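Local coordinates for type II secretion system protein F (Vibrio cholerae, PDB 3C1Q), which is an inner-membrane component of the type II secretion system and is probably required for energy-dependent export of toxins and proteases from the periplasm, at residues Q20-L24 / L35-Q41. Residues are numbered along the deposited sequence; the frame is centred on the assembly and turned at random.
Sequences QLATL and LRAVAEQ
Leu24 of helix 11-26 and Val38 of helix 31-40 meet inside the first helical hairpin of the all-helical first cytoplasmic domain of EpsF. The two segments run roughly antiparallel at 142°, and their axes come no nearer than 9.5 Å. Val38 is wedged between Gln20 and Leu24: with CG1 anti to its backbone N (chi1 -176°), its two methyls part, CG2 to the leucine side and CG1 to the amide of Gln20. Leu24 CD1 sits against both Val38 CG2 and Ala37 CB, 3.7 Å from each. One turn earlier, Gln20 lays CB on the same Val38 methyl at 3.9 Å. One turn before Val38, Leu35 CD2 is reached from across the contact by Leu21 CD1 at 3.9 Å, and Leu35 also touches Val58 of helix 45-59.

Two waters bridge the polar side of the contact, with no direct hydrogen bond between the segments. Gln20 OE1 accepts from a water at 2.7 Å that also donates to Val38 O, while Gln20 NE2 gives a hydrogen to a second water, which donates to Gln41 O at 2.8 Å. Gln20 NE2 and Gln41 OE1 are 3.4 Å apart, but the geometry does not suit a hydrogen bond, their amide planes standing 80° apart. Both amides also bond across the homodimer interface: Gln41 NE2 to Thr23 O of the second subunit, Gln20 NE2 to its Thr23 OG1. Leu24 packs on Leu24 of that subunit. Within the hairpin, Gln20 OE1 also rests against Val38 CG1, 3.5 Å away.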
# COMPACT_ATOMS: atom_id res chain seq x y z
N GLN B 20 1.45 -3.73 2.15
CA GLN B 20 0.18 -3.84 2.86
C GLN B 20 0.38 -4.40 4.26
O GLN B 20 -0.15 -3.86 5.23
CB GLN B 20 -0.81 -4.71 2.08
CG GLN B 20 -1.22 -4.13 0.73
CD GLN B 20 -2.18 -5.02 -0.02
OE1 GLN B 20 -1.85 -6.18 -0.32
NE2 GLN B 20 -3.37 -4.50 -0.32
N LEU B 21 1.16 -5.48 4.38
CA LEU B 21 1.38 -6.06 5.71
C LEU B 21 2.11 -5.05 6.62
O LEU B 21 1.76 -4.87 7.78
CB LEU B 21 2.14 -7.38 5.61
CG LEU B 21 2.33 -8.17 6.88
CD1 LEU B 21 0.96 -8.61 7.47
CD2 LEU B 21 3.25 -9.37 6.61
N ALA B 22 3.11 -4.36 6.08
CA ALA B 22 3.83 -3.36 6.86
C ALA B 22 2.92 -2.23 7.35
O ALA B 22 3.00 -1.79 8.49
CB ALA B 22 4.98 -2.77 6.06
N THR B 23 2.04 -1.77 6.46
CA THR B 23 1.14 -0.68 6.75
C THR B 23 0.17 -1.02 7.87
O THR B 23 -0.08 -0.23 8.80
CB THR B 23 0.38 -0.26 5.46
OG1 THR B 23 1.36 0.16 4.48
CG2 THR B 23 -0.57 0.88 5.72
N LEU B 24 -0.38 -2.22 7.79
CA LEU B 24 -1.32 -2.69 8.79
C LEU B 24 -0.64 -2.95 10.14
O LEU B 24 -1.11 -2.48 11.17
CB LEU B 24 -2.03 -3.94 8.27
CG LEU B 24 -2.92 -3.72 7.05
CD1 LEU B 24 -3.33 -5.06 6.40
CD2 LEU B 24 -4.16 -2.91 7.37
N LEU B 35 -2.89 -10.10 8.45
CA LEU B 35 -2.80 -11.15 7.42
C LEU B 35 -4.16 -11.45 6.78
O LEU B 35 -4.23 -11.65 5.57
CB LEU B 35 -2.19 -12.42 8.00
CG LEU B 35 -0.69 -12.37 8.30
CD1 LEU B 35 -0.27 -13.47 9.26
CD2 LEU B 35 0.14 -12.44 7.00
N ARG B 36 -5.22 -11.46 7.58
CA ARG B 36 -6.57 -11.62 7.05
C ARG B 36 -6.90 -10.55 6.01
O ARG B 36 -7.38 -10.85 4.93
CB ARG B 36 -7.61 -11.60 8.16
CG ARG B 36 -9.04 -11.87 7.66
CD ARG B 36 -10.09 -11.47 8.66
NE ARG B 36 -10.34 -12.49 9.68
CZ ARG B 36 -11.37 -13.34 9.68
NH1 ARG B 36 -12.27 -13.36 8.70
NH2 ARG B 36 -11.49 -14.21 10.68
N ALA B 37 -6.66 -9.28 6.36
CA ALA B 37 -6.91 -8.17 5.46
C ALA B 37 -6.13 -8.30 4.15
O ALA B 37 -6.71 -8.13 3.07
CB ALA B 37 -6.57 -6.83 6.17
N VAL B 38 -4.84 -8.61 4.22
CA VAL B 38 -4.04 -8.70 2.98
C VAL B 38 -4.60 -9.84 2.08
O VAL B 38 -4.75 -9.67 0.85
CB VAL B 38 -2.50 -8.86 3.26
CG1 VAL B 38 -1.72 -8.84 1.95
CG2 VAL B 38 -2.00 -7.74 4.20
N ALA B 39 -4.98 -10.95 2.70
CA ALA B 39 -5.62 -12.06 1.99
C ALA B 39 -6.91 -11.64 1.30
O ALA B 39 -7.09 -11.90 0.11
CB ALA B 39 -5.92 -13.23 2.95
N GLU B 40 -7.81 -11.01 2.05
CA GLU B 40 -9.12 -10.59 1.55
C GLU B 40 -9.00 -9.62 0.39
O GLU B 40 -9.90 -9.56 -0.45
CB GLU B 40 -9.89 -9.86 2.64
CG GLU B 40 -10.36 -10.71 3.80
CD GLU B 40 -10.89 -9.87 4.97
OE1 GLU B 40 -10.53 -8.67 5.08
OE2 GLU B 40 -11.66 -10.42 5.79
N GLN B 41 -7.93 -8.83 0.40
CA GLN B 41 -7.71 -7.80 -0.61
C GLN B 41 -6.94 -8.26 -1.85
O GLN B 41 -6.73 -7.48 -2.77
CB GLN B 41 -7.03 -6.59 0.03
CG GLN B 41 -7.89 -5.91 1.10
CD GLN B 41 -7.16 -4.81 1.82
OE1 GLN B 41 -6.32 -4.13 1.24
NE2 GLN B 41 -7.46 -4.64 3.11
O HOH W 1 -4.88 -5.41 -3.04
O HOH W 2 -3.49 -8.06 -1.23